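Side-chain contacts in transcription termination factor FttA (Methanosarcina mazei, PDB 2XR1), which probably terminates transcription across the genome by cutting nascent RNA at the polymerase exit channel with a two-zinc nuclease centre: residues E164-V169 with H307-D312; V195-F200 with L631-T636; D239-T244 with G252-L257; L311-V316 with G335-H340; T317-A320 with K324-F327. One frame throughout, in Å; residues are numbered along the deposited sequence.

How the interactions relate
All five contacts are largely buried. Interaction 3 is purely aliphatic and interaction 1 adds a methyl over a histidine ring; both lay helices against one seven-stranded sheet, interaction 1 at its edge strand 308-310, interaction 3 at its inner strand 240-242. Interaction 5 is the hairpin on the edge of the other sheet; it combines backbone bonds, a partly exposed ion pair and an apolar face that meets Ile242 of interaction 3. Interaction 4 adjoins that hairpin, shares Leu311 and Asp312 with interaction 1, and ties a turn to the zinc region through a phenol. Interaction 2, centred about 26 Å from the centre of interaction 1, brings the C-terminal chain back near the dimer interface.

Interaction 1 of 5, residues E164-V169 with H307-D312; sequences EILKTV and HTIPLD
Ile165 lays two of its branches against the imidazole of His307, the side chains crossing at about a right angle. CD1 comes over one face of the ring, offset toward the rim, and makes a CH-pi contact 4.0 Å from the His307 centroid. CG2 of Ile165 lies 3.6 Å from His307 CD2. With Ile165 CG1 beside the backbone N (chi1 -67°), CG2 is placed anti to that N, and both methyls lie against the same face, CD1 toward CE1 and CG2 toward CD2; a beta-branched residue suits a flat surface of this width. The ring is steadied by its ND1, which is hydrogen-bonded to Lys303 O, and it also meets Phe258.

One residue on, Leu166 slides past Ile309 in the opposite direction, CD2 of Leu166 lying 3.9 Å from CD1 of Ile309. Val169 CG1 approaches the same Ile309 CD1 more loosely, at 4.4 Å. No hydrogen bond crosses, which fits the aliphatic and ring-face character of the side chains that meet.

Ile309 belongs to the edge strand 308-310, whose neighbour 266-268 supplies Tyr267 to both Val169 and Ile309. Leu166 also touches Glu33 of strand 30-33, so helix 159-173 lies between the first KH region and the metallo-beta-lactamase sheet.

Interaction 2 of 5, residues V195-F200 with L631-T636; sequences VGRSCF and LTNLET
Phe200 and Leu631 make the apolar half of this contact, meeting at a slant with Phe200 CE1 3.7 Å from Leu631 CD1. Arg197 and Asn633 make the polar half: NH2 of Arg197 lies 3.6 Å from ND2 of Asn633, and the guanidinium and amide planes stand 85° apart. Both nitrogens are donors, and what brings them together is a shared acceptor: Glu194 OE2 forms a salt bridge with Arg197 NE and accepts a hydrogen bond from Asn633 ND2. Arg197 CG sits between its backbone N and carbonyl carbon (chi1 56°), and the chain, extended to NE, carries the guanidinium to Glu194 and Asn633, with NH1 bonding to Thr224 O.

In the metallo-beta-lactamase fold two sheets are stacked face to face; here Phe200 lies on strand 199-203 of one, while Leu631 directly follows strand 627-630 of the other, so an aromatic and a leucine suit the buried junction of its N-terminal and C-terminal parts. Phe200 also packs on Glu606, and its side chain is about 7 Å from that of the zinc ligand His607.

Beyond Leu631 the chain makes a type II turn, Glu635 N bonding to Thr632 O. This turn faces the second subunit, where Arg638 binds Asn633 O and Arg185 binds Leu634 O.

Interaction 3 of 5, residues D239-T244 with G252-L257; sequences DAVIVT and GLVPLL
Val241, in the middle of strand 240-242, points at the helix that begins at Val254 and divides its two methyls between two helix residues. CG2, which stands beside the backbone N, meets Leu257 tip to tip, 3.8 Å from CD1 of that leucine. CG1, anti to the backbone N (chi1 172°), reaches instead toward Val254, its distance to Val254 CG2 being 4.2 Å. Leu257, about one turn after Val254, presents its side chain on the same flank of the helix. The leucine, whose CA lies farther from the strand, needs the longer arm, while Val254, nearer to it, needs just a valine's.

Ile242 points the other way, as the next residue of an extended strand does, and packs on Ile319, Leu325 and Phe327 from the second sheet. Val243 turns back to the helix, where its CG2 lies 4.1 Å from Val254 CG2, so that this one methyl of Val254 is touched by both valines. Just after Thr244 the chain enters the metal-binding segment, a loop and the short helix 248-251, which carries His245, His247, Asp249 and His250, the HxHxDH motif of the superfamily, before running into helix 254-259.

No hydrogen bond joins the two segments. Branched aliphatic groups alone meet here, which implies that burial and close fit, not directional bonds, hold the strand and helix that flank the zinc-ligand segment.

Interaction 4 of 5, residues L311-V316 with G335-H340; sequences LDYEEV and GSAISH
The phenol ring of Tyr313 meets the strand 337-343 region with its edge: Ala337 CB and the carbonyl oxygen of Ser336 both lie near the ring plane, the methyl 4.2 Å from Tyr313 CE1. Elsewhere the ring meets that of Tyr464 at about 60°. Tyr313 OH donates a hydrogen bond of 2.7 Å to Ser336 O, arriving 35° out of the carbonyl plane. Tyr313 OH in turn accepts from a water, 2.8 Å away, that itself accepts from Gly335 N. A tyrosine suits this place because its hydroxyl can give and accept at once while the ring carries it across.

With CG beside the backbone N (chi1 -64°), the ring is sent from a type II turn, Asp312 to Glu315, toward the strand. Inside that segment Asp312 N bonds to Glu315 OE1, 3.1 Å away, met from above the carboxylate plane. Gly335 adopts backbone angles at which a CB would press on the preceding carbonyl.

CB of Ser336 points away from the 311-316 segment, and its OG bonds with His332 N and Ile333 O. His332 is a zinc ligand, an arrangement consistent with a second-shell position for Ser336 beside the metal site of the metallo-beta-lactamase domain.

Interaction 5 of 5, residues T317-A320 with K324-F327; sequences TDIA and KLTF
Thr317 O takes the shortest sound hydrogen bond here, from Leu325 N at 2.8 Å, nearly straight at 171°. The CA of Lys324 adds a C-H...O contact to the same oxygen, at 3.3 Å. In return Thr317 N bonds to Leu325 O, 2.9 Å away and more bent (135°), which makes these two residues an antiparallel hydrogen-bonded pair. Thr317 OG1 is turned elsewhere, bonding to Glu315 O.

The next pair, Asp318 and Lys324, is non-hydrogen-bonded, and its side chains lie side by side on the opposite face, pointing the same way. The lysine chain runs extended until a bend at chi4 (46°) carries NZ to a salt bridge with Asp318 OD1, 3.3 Å apart. Opposite charges suit this partly exposed face, where the lysine methylenes also run alongside the carboxylate.

On the side of Leu325 the contact is largely apolar. Ile319 CD1 reaches across to Leu325 CB, 3.9 Å away, the two side chains crossing at a slant. Both touch Ile242 of strand 240-242 and Phe341 of strand 337-343, and thus bulky aliphatics fill the layer between the sheets.

Strands 317-320 and 323-329 form a beta hairpin in which 317-320 is the outermost strand of its sheet within the chain, with the Asp318-Lys324 pair on one face and Ile319 and Leu325 turned to the layer between the two sheets of the metallo-beta-lactamase sandwich.

Interaction 1 of 5, residues E164-V169 with H307-D312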
# COMPACT_ATOMS: atom_id res chain seq x y z
N GLU B 164 -17.92 5.97 -27.57
CA GLU B 164 -17.52 7.05 -26.70
C GLU B 164 -16.63 6.59 -25.57
O GLU B 164 -15.68 7.28 -25.21
CB GLU B 164 -18.75 7.78 -26.17
CG GLU B 164 -18.45 9.11 -25.50
CD GLU B 164 -17.73 10.15 -26.43
OE1 GLU B 164 -18.34 10.64 -27.44
OE2 GLU B 164 -16.53 10.47 -26.12
N ILE B 165 -16.92 5.42 -25.00
CA ILE B 165 -16.08 4.83 -23.97
C ILE B 165 -14.72 4.45 -24.55
O ILE B 165 -13.72 4.58 -23.86
CB ILE B 165 -16.72 3.56 -23.38
CG1 ILE B 165 -17.98 3.88 -22.62
CG2 ILE B 165 -15.75 2.80 -22.42
CD1 ILE B 165 -18.88 2.71 -22.53
N LEU B 166 -14.66 3.95 -25.78
CA LEU B 166 -13.37 3.65 -26.41
C LEU B 166 -12.56 4.92 -26.61
O LEU B 166 -11.34 4.91 -26.40
CB LEU B 166 -13.52 2.90 -27.74
CG LEU B 166 -14.00 1.43 -27.69
CD1 LEU B 166 -13.88 0.79 -29.04
CD2 LEU B 166 -13.27 0.60 -26.68
N LYS B 167 -13.20 6.01 -27.00
CA LYS B 167 -12.47 7.26 -27.19
C LYS B 167 -11.88 7.76 -25.90
O LYS B 167 -10.79 8.32 -25.90
CB LYS B 167 -13.38 8.35 -27.72
CG LYS B 167 -13.66 8.32 -29.19
CD LYS B 167 -14.36 9.62 -29.61
CE LYS B 167 -15.62 9.36 -30.43
NZ LYS B 167 -16.52 10.55 -30.41
N THR B 168 -12.60 7.58 -24.80
CA THR B 168 -12.18 8.14 -23.51
C THR B 168 -11.00 7.34 -22.98
O THR B 168 -9.99 7.89 -22.56
CB THR B 168 -13.38 8.23 -22.48
OG1 THR B 168 -14.36 9.15 -22.98
CG2 THR B 168 -12.92 8.74 -21.13
N VAL B 169 -11.16 6.04 -23.01
CA VAL B 169 -10.11 5.10 -22.62
C VAL B 169 -8.86 5.31 -23.47
O VAL B 169 -7.75 5.30 -22.95
CB VAL B 169 -10.61 3.67 -22.78
CG1 VAL B 169 -9.47 2.71 -22.71
CG2 VAL B 169 -11.66 3.42 -21.73
N HIS B 307 -17.63 -1.92 -21.16
CA HIS B 307 -16.25 -1.52 -20.94
C HIS B 307 -15.28 -2.64 -21.17
O HIS B 307 -14.10 -2.48 -20.90
CB HIS B 307 -16.09 -0.99 -19.50
CG HIS B 307 -16.78 0.32 -19.27
ND1 HIS B 307 -18.14 0.43 -19.18
CD2 HIS B 307 -16.28 1.57 -19.13
CE1 HIS B 307 -18.47 1.70 -19.00
NE2 HIS B 307 -17.36 2.42 -18.95
N THR B 308 -15.73 -3.79 -21.65
CA THR B 308 -14.78 -4.86 -21.86
C THR B 308 -14.14 -4.77 -23.25
O THR B 308 -14.83 -4.62 -24.26
CB THR B 308 -15.42 -6.24 -21.69
OG1 THR B 308 -16.05 -6.33 -20.41
CG2 THR B 308 -14.36 -7.35 -21.78
N ILE B 309 -12.81 -4.91 -23.28
CA ILE B 309 -12.04 -4.91 -24.52
C ILE B 309 -11.27 -6.22 -24.69
O ILE B 309 -10.26 -6.45 -24.05
CB ILE B 309 -11.09 -3.71 -24.58
CG1 ILE B 309 -11.86 -2.40 -24.32
CG2 ILE B 309 -10.40 -3.68 -25.91
CD1 ILE B 309 -10.96 -1.22 -24.05
N PRO B 310 -11.75 -7.11 -25.53
CA PRO B 310 -11.04 -8.38 -25.64
C PRO B 310 -9.75 -8.26 -26.38
O PRO B 310 -9.70 -7.51 -27.31
CB PRO B 310 -11.98 -9.24 -26.48
CG PRO B 310 -12.88 -8.23 -27.24
CD PRO B 310 -13.04 -7.10 -26.27
N LEU B 311 -8.75 -9.04 -25.99
CA LEU B 311 -7.49 -9.14 -26.68
C LEU B 311 -7.16 -10.58 -26.87
O LEU B 311 -7.32 -11.38 -25.95
CB LEU B 311 -6.39 -8.55 -25.84
CG LEU B 311 -6.66 -7.17 -25.25
CD1 LEU B 311 -5.40 -6.81 -24.45
CD2 LEU B 311 -7.00 -6.17 -26.35
N ASP B 312 -6.65 -10.92 -28.04
CA ASP B 312 -6.19 -12.27 -28.30
C ASP B 312 -4.80 -12.54 -27.70
O ASP B 312 -4.00 -11.60 -27.44
CB ASP B 312 -6.21 -12.55 -29.79
CG ASP B 312 -7.64 -12.67 -30.35
OD1 ASP B 312 -8.32 -13.66 -30.07
OD2 ASP B 312 -8.12 -11.78 -31.10

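Interaction 2 of 5, residues V195-F200 with L631-T636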
# COMPACT_ATOMS: atom_id res chain seq x y z
N VAL B 195 -7.43 -19.29 -1.15
CA VAL B 195 -8.02 -19.41 -2.47
C VAL B 195 -9.22 -18.54 -2.39
O VAL B 195 -9.92 -18.58 -1.39
CB VAL B 195 -8.46 -20.84 -2.73
CG1 VAL B 195 -9.30 -20.88 -3.92
CG2 VAL B 195 -7.21 -21.73 -2.92
N GLY B 196 -9.48 -17.72 -3.37
CA GLY B 196 -10.62 -16.84 -3.28
C GLY B 196 -10.24 -15.38 -3.31
O GLY B 196 -9.19 -15.01 -2.82
N ARG B 197 -11.13 -14.59 -3.92
CA ARG B 197 -11.08 -13.14 -4.02
C ARG B 197 -9.74 -12.56 -4.44
O ARG B 197 -9.30 -11.56 -3.89
CB ARG B 197 -11.62 -12.48 -2.76
CG ARG B 197 -10.93 -12.90 -1.47
CD ARG B 197 -11.21 -11.93 -0.32
NE ARG B 197 -10.34 -12.24 0.79
CZ ARG B 197 -10.36 -11.65 1.97
NH1 ARG B 197 -11.22 -10.66 2.20
NH2 ARG B 197 -9.51 -12.06 2.92
N SER B 198 -9.11 -13.21 -5.42
CA SER B 198 -7.97 -12.71 -6.10
C SER B 198 -8.23 -11.30 -6.56
O SER B 198 -9.33 -11.00 -7.10
CB SER B 198 -7.65 -13.57 -7.31
OG SER B 198 -7.03 -14.83 -6.98
N CYS B 199 -7.23 -10.45 -6.36
CA CYS B 199 -7.30 -9.04 -6.71
C CYS B 199 -5.94 -8.40 -6.36
O CYS B 199 -5.51 -8.46 -5.21
CB CYS B 199 -8.42 -8.36 -5.93
SG CYS B 199 -8.65 -6.63 -6.38
N PHE B 200 -5.24 -7.86 -7.36
CA PHE B 200 -3.88 -7.37 -7.17
C PHE B 200 -3.75 -6.00 -7.82
O PHE B 200 -4.38 -5.68 -8.84
CB PHE B 200 -2.88 -8.35 -7.80
CG PHE B 200 -2.81 -9.65 -7.09
CD1 PHE B 200 -1.88 -9.83 -6.02
CD2 PHE B 200 -3.66 -10.67 -7.40
CE1 PHE B 200 -1.83 -11.02 -5.32
CE2 PHE B 200 -3.62 -11.88 -6.67
CZ PHE B 200 -2.70 -12.06 -5.64
N LEU B 631 2.91 -13.96 -0.75
CA LEU B 631 2.32 -12.64 -0.53
C LEU B 631 1.31 -12.69 0.63
O LEU B 631 0.84 -13.76 1.02
CB LEU B 631 1.65 -12.13 -1.80
CG LEU B 631 2.55 -11.88 -3.02
CD1 LEU B 631 1.72 -11.42 -4.21
CD2 LEU B 631 3.60 -10.84 -2.68
N THR B 632 1.04 -11.53 1.21
CA THR B 632 0.06 -11.38 2.29
C THR B 632 -0.95 -10.34 1.85
O THR B 632 -0.57 -9.34 1.27
CB THR B 632 0.74 -10.97 3.62
OG1 THR B 632 1.46 -12.08 4.15
CG2 THR B 632 -0.25 -10.52 4.68
N ASN B 633 -2.23 -10.55 2.11
CA ASN B 633 -3.22 -9.52 1.78
C ASN B 633 -2.83 -8.21 2.46
O ASN B 633 -2.54 -8.22 3.62
CB ASN B 633 -4.63 -9.92 2.19
CG ASN B 633 -5.17 -11.04 1.35
OD1 ASN B 633 -4.69 -11.25 0.23
ND2 ASN B 633 -6.14 -11.76 1.84
N LEU B 634 -2.81 -7.13 1.69
CA LEU B 634 -2.55 -5.76 2.15
C LEU B 634 -1.11 -5.36 2.29
O LEU B 634 -0.86 -4.25 2.70
CB LEU B 634 -3.35 -5.36 3.41
CG LEU B 634 -4.87 -5.36 3.27
CD1 LEU B 634 -5.48 -5.07 4.60
CD2 LEU B 634 -5.35 -4.36 2.21
N GLU B 635 -0.18 -6.23 1.92
CA GLU B 635 1.23 -5.89 1.78
C GLU B 635 1.53 -5.42 0.36
O GLU B 635 0.82 -5.77 -0.57
CB GLU B 635 2.11 -7.09 2.13
CG GLU B 635 1.90 -7.56 3.58
CD GLU B 635 3.15 -8.20 4.28
OE1 GLU B 635 3.85 -9.01 3.63
OE2 GLU B 635 3.42 -7.91 5.49
N THR B 636 2.53 -4.57 0.20
CA THR B 636 2.95 -4.10 -1.10
C THR B 636 4.44 -4.42 -1.21
O THR B 636 5.23 -4.09 -0.37
CB THR B 636 2.76 -2.56 -1.31
OG1 THR B 636 1.40 -2.22 -1.10
CG2 THR B 636 3.10 -2.12 -2.76

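Interaction 3 of 5, residues D239-T244 with G252-L257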
# COMPACT_ATOMS: atom_id res chain seq x y z
N ASP B 239 -6.25 2.78 -14.13
CA ASP B 239 -6.14 2.77 -15.57
C ASP B 239 -6.84 1.58 -16.24
O ASP B 239 -7.44 1.74 -17.33
CB ASP B 239 -4.68 2.84 -15.97
CG ASP B 239 -4.03 4.19 -15.59
OD1 ASP B 239 -4.12 4.61 -14.39
OD2 ASP B 239 -3.43 4.85 -16.51
N ALA B 240 -6.77 0.40 -15.63
CA ALA B 240 -7.37 -0.80 -16.23
C ALA B 240 -7.61 -1.92 -15.25
O ALA B 240 -7.03 -1.97 -14.20
CB ALA B 240 -6.53 -1.28 -17.35
N VAL B 241 -8.50 -2.81 -15.62
CA VAL B 241 -8.72 -4.03 -14.89
C VAL B 241 -8.39 -5.14 -15.87
O VAL B 241 -8.85 -5.11 -17.01
CB VAL B 241 -10.19 -4.12 -14.35
CG1 VAL B 241 -10.47 -5.46 -13.76
CG2 VAL B 241 -10.43 -3.00 -13.26
N ILE B 242 -7.56 -6.10 -15.45
CA ILE B 242 -7.33 -7.28 -16.25
C ILE B 242 -8.02 -8.48 -15.61
O ILE B 242 -7.90 -8.71 -14.43
CB ILE B 242 -5.84 -7.51 -16.45
CG1 ILE B 242 -5.31 -6.55 -17.52
CG2 ILE B 242 -5.57 -8.92 -16.95
CD1 ILE B 242 -5.02 -5.18 -17.07
N VAL B 243 -8.76 -9.23 -16.40
CA VAL B 243 -9.37 -10.47 -15.93
C VAL B 243 -8.57 -11.61 -16.58
O VAL B 243 -8.50 -11.74 -17.81
CB VAL B 243 -10.85 -10.53 -16.34
CG1 VAL B 243 -11.44 -11.84 -15.95
CG2 VAL B 243 -11.67 -9.34 -15.71
N THR B 244 -7.98 -12.44 -15.74
CA THR B 244 -7.08 -13.47 -16.20
C THR B 244 -7.85 -14.66 -16.78
O THR B 244 -7.40 -15.27 -17.75
CB THR B 244 -6.22 -13.99 -15.06
OG1 THR B 244 -7.08 -14.49 -14.06
CG2 THR B 244 -5.36 -12.91 -14.46
N GLY B 252 -15.68 -12.25 -10.54
CA GLY B 252 -17.00 -12.10 -9.97
C GLY B 252 -17.40 -10.77 -9.35
O GLY B 252 -18.58 -10.47 -9.27
N LEU B 253 -16.44 -9.98 -8.88
CA LEU B 253 -16.73 -8.68 -8.31
C LEU B 253 -16.27 -7.53 -9.21
O LEU B 253 -16.38 -6.36 -8.83
CB LEU B 253 -16.13 -8.55 -6.93
CG LEU B 253 -16.89 -9.35 -5.85
CD1 LEU B 253 -16.14 -9.23 -4.54
CD2 LEU B 253 -18.28 -8.88 -5.69
N VAL B 254 -15.86 -7.83 -10.43
CA VAL B 254 -15.56 -6.76 -11.34
C VAL B 254 -16.75 -5.81 -11.52
O VAL B 254 -16.54 -4.61 -11.62
CB VAL B 254 -15.07 -7.27 -12.69
CG1 VAL B 254 -15.05 -6.11 -13.77
CG2 VAL B 254 -13.70 -7.91 -12.50
N PRO B 255 -17.98 -6.33 -11.55
CA PRO B 255 -19.04 -5.37 -11.64
C PRO B 255 -19.20 -4.50 -10.39
O PRO B 255 -19.77 -3.43 -10.50
CB PRO B 255 -20.30 -6.24 -11.86
CG PRO B 255 -19.80 -7.42 -12.52
CD PRO B 255 -18.45 -7.68 -11.85
N LEU B 256 -18.72 -4.95 -9.23
CA LEU B 256 -18.82 -4.12 -8.03
C LEU B 256 -17.94 -2.88 -8.19
O LEU B 256 -18.27 -1.80 -7.71
CB LEU B 256 -18.36 -4.92 -6.81
CG LEU B 256 -18.57 -4.35 -5.40
CD1 LEU B 256 -20.01 -4.02 -5.16
CD2 LEU B 256 -18.11 -5.34 -4.42
N LEU B 257 -16.80 -3.04 -8.88
CA LEU B 257 -15.94 -1.89 -9.23
C LEU B 257 -16.75 -0.83 -9.95
O LEU B 257 -16.66 0.35 -9.63
CB LEU B 257 -14.76 -2.30 -10.09
CG LEU B 257 -13.78 -3.26 -9.40
CD1 LEU B 257 -12.66 -3.75 -10.31
CD2 LEU B 257 -13.20 -2.62 -8.16

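Interaction 4 of 5, residues L311-V316 with G335-H340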
# COMPACT_ATOMS: atom_id res chain seq x y z
N LEU B 311 -8.75 -9.04 -25.99
CA LEU B 311 -7.49 -9.14 -26.68
C LEU B 311 -7.16 -10.58 -26.87
O LEU B 311 -7.32 -11.38 -25.95
CB LEU B 311 -6.39 -8.55 -25.84
CG LEU B 311 -6.66 -7.17 -25.25
CD1 LEU B 311 -5.40 -6.81 -24.45
CD2 LEU B 311 -7.00 -6.17 -26.35
N ASP B 312 -6.65 -10.92 -28.04
CA ASP B 312 -6.19 -12.27 -28.30
C ASP B 312 -4.80 -12.54 -27.70
O ASP B 312 -4.00 -11.60 -27.44
CB ASP B 312 -6.21 -12.55 -29.79
CG ASP B 312 -7.64 -12.67 -30.35
OD1 ASP B 312 -8.32 -13.66 -30.07
OD2 ASP B 312 -8.12 -11.78 -31.10
N TYR B 313 -4.50 -13.82 -27.48
CA TYR B 313 -3.15 -14.21 -27.12
C TYR B 313 -2.12 -13.56 -28.07
O TYR B 313 -2.36 -13.44 -29.30
CB TYR B 313 -2.99 -15.71 -27.21
CG TYR B 313 -3.81 -16.53 -26.26
CD1 TYR B 313 -4.13 -16.07 -25.00
CD2 TYR B 313 -4.21 -17.81 -26.59
CE1 TYR B 313 -4.87 -16.85 -24.10
CE2 TYR B 313 -4.91 -18.59 -25.71
CZ TYR B 313 -5.24 -18.11 -24.47
OH TYR B 313 -5.99 -18.89 -23.58
N GLU B 314 -0.98 -13.19 -27.48
CA GLU B 314 0.21 -12.73 -28.23
C GLU B 314 0.08 -11.36 -28.90
O GLU B 314 0.86 -11.00 -29.75
CB GLU B 314 0.65 -13.76 -29.27
CG GLU B 314 1.17 -15.06 -28.68
CD GLU B 314 1.86 -15.95 -29.73
OE1 GLU B 314 2.04 -15.54 -30.94
OE2 GLU B 314 2.23 -17.09 -29.36
N GLU B 315 -0.90 -10.59 -28.48
CA GLU B 315 -1.21 -9.32 -29.09
C GLU B 315 -0.77 -8.28 -28.05
O GLU B 315 -1.41 -8.16 -27.00
CB GLU B 315 -2.71 -9.30 -29.35
CG GLU B 315 -3.29 -8.08 -30.00
CD GLU B 315 -4.72 -8.35 -30.51
OE1 GLU B 315 -5.67 -8.49 -29.69
OE2 GLU B 315 -4.89 -8.44 -31.76
N VAL B 316 0.36 -7.61 -28.35
CA VAL B 316 0.98 -6.64 -27.47
C VAL B 316 0.21 -5.35 -27.49
O VAL B 316 0.07 -4.75 -28.53
CB VAL B 316 2.44 -6.30 -27.89
CG1 VAL B 316 3.07 -5.37 -26.89
CG2 VAL B 316 3.26 -7.57 -28.04
N GLY B 335 -9.73 -19.85 -22.62
CA GLY B 335 -9.44 -18.41 -22.69
C GLY B 335 -8.56 -17.94 -21.58
O GLY B 335 -8.28 -16.75 -21.51
N SER B 336 -8.14 -18.85 -20.70
CA SER B 336 -7.31 -18.47 -19.54
C SER B 336 -5.99 -17.89 -20.01
O SER B 336 -5.38 -18.35 -20.96
CB SER B 336 -7.06 -19.65 -18.58
OG SER B 336 -6.25 -20.71 -19.14
N ALA B 337 -5.54 -16.85 -19.37
CA ALA B 337 -4.36 -16.17 -19.85
C ALA B 337 -3.34 -16.04 -18.77
O ALA B 337 -3.63 -16.07 -17.60
CB ALA B 337 -4.69 -14.81 -20.44
N ILE B 338 -2.12 -16.00 -19.21
CA ILE B 338 -0.98 -15.58 -18.43
C ILE B 338 -0.74 -14.14 -18.88
O ILE B 338 -0.74 -13.81 -20.04
CB ILE B 338 0.24 -16.50 -18.77
CG1 ILE B 338 0.06 -17.83 -18.04
CG2 ILE B 338 1.51 -15.82 -18.36
CD1 ILE B 338 1.00 -18.82 -18.50
N SER B 339 -0.51 -13.26 -17.94
CA SER B 339 -0.46 -11.86 -18.24
C SER B 339 0.94 -11.35 -18.12
O SER B 339 1.48 -11.35 -17.04
CB SER B 339 -1.41 -11.18 -17.30
OG SER B 339 -2.70 -11.72 -17.57
N HIS B 340 1.53 -10.95 -19.23
CA HIS B 340 2.84 -10.35 -19.22
C HIS B 340 2.75 -8.81 -19.34
O HIS B 340 2.14 -8.28 -20.27
CB HIS B 340 3.65 -10.93 -20.39
CG HIS B 340 5.03 -10.40 -20.51
ND1 HIS B 340 5.33 -9.25 -21.19
CD2 HIS B 340 6.21 -10.87 -20.04
CE1 HIS B 340 6.62 -9.01 -21.12
NE2 HIS B 340 7.19 -9.98 -20.42
O HOH W 1 -7.72 -21.09 -23.91

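Interaction 5 of 5, residues T317-A320 with K324-F327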
# COMPACT_ATOMS: atom_id res chain seq x y z
N THR B 317 -0.21 -4.88 -26.32
CA THR B 317 -1.26 -3.89 -26.22
C THR B 317 -0.87 -2.82 -25.21
O THR B 317 -0.66 -3.12 -24.04
CB THR B 317 -2.55 -4.61 -25.76
OG1 THR B 317 -2.82 -5.67 -26.68
CG2 THR B 317 -3.76 -3.70 -25.70
N ASP B 318 -0.71 -1.58 -25.70
CA ASP B 318 -0.49 -0.44 -24.81
C ASP B 318 -1.78 -0.26 -23.99
O ASP B 318 -2.82 0.05 -24.56
CB ASP B 318 -0.21 0.85 -25.59
CG ASP B 318 0.96 0.72 -26.56
OD1 ASP B 318 2.02 0.25 -26.12
OD2 ASP B 318 0.85 1.12 -27.77
N ILE B 319 -1.72 -0.49 -22.68
CA ILE B 319 -2.85 -0.23 -21.81
C ILE B 319 -2.68 1.02 -20.93
O ILE B 319 -3.59 1.39 -20.21
CB ILE B 319 -3.19 -1.43 -20.92
CG1 ILE B 319 -2.01 -1.82 -20.02
CG2 ILE B 319 -3.68 -2.55 -21.82
CD1 ILE B 319 -2.32 -2.98 -19.05
N ALA B 320 -1.51 1.65 -21.03
CA ALA B 320 -1.18 2.81 -20.24
C ALA B 320 0.07 3.46 -20.82
O ALA B 320 0.73 2.92 -21.68
CB ALA B 320 -0.96 2.42 -18.79
N LYS B 324 2.74 -2.15 -21.35
CA LYS B 324 2.25 -2.96 -22.46
C LYS B 324 1.91 -4.33 -21.93
O LYS B 324 2.69 -4.91 -21.20
CB LYS B 324 3.32 -3.13 -23.52
CG LYS B 324 3.49 -1.95 -24.38
CD LYS B 324 4.46 -2.23 -25.49
CE LYS B 324 4.87 -0.95 -26.26
NZ LYS B 324 5.21 0.18 -25.32
N LEU B 325 0.75 -4.83 -22.32
CA LEU B 325 0.23 -6.12 -21.86
C LEU B 325 0.16 -7.11 -23.02
O LEU B 325 -0.20 -6.73 -24.14
CB LEU B 325 -1.18 -5.94 -21.32
CG LEU B 325 -2.00 -7.23 -21.09
CD1 LEU B 325 -1.38 -8.12 -20.00
CD2 LEU B 325 -3.49 -6.92 -20.77
N THR B 326 0.55 -8.36 -22.73
CA THR B 326 0.40 -9.49 -23.66
C THR B 326 -0.18 -10.69 -22.95
O THR B 326 0.38 -11.17 -21.94
CB THR B 326 1.71 -9.96 -24.25
OG1 THR B 326 2.60 -8.87 -24.47
CG2 THR B 326 1.47 -10.70 -25.58
N PHE B 327 -1.27 -11.23 -23.47
CA PHE B 327 -1.81 -12.46 -22.90
C PHE B 327 -1.19 -13.67 -23.59
O PHE B 327 -0.87 -13.62 -24.78
CB PHE B 327 -3.31 -12.52 -23.10
CG PHE B 327 -4.10 -11.58 -22.24
CD1 PHE B 327 -3.86 -11.48 -20.88
CD2 PHE B 327 -5.14 -10.86 -22.79
CE1 PHE B 327 -4.62 -10.63 -20.09
CE2 PHE B 327 -5.95 -10.02 -22.01
CZ PHE B 327 -5.70 -9.91 -20.68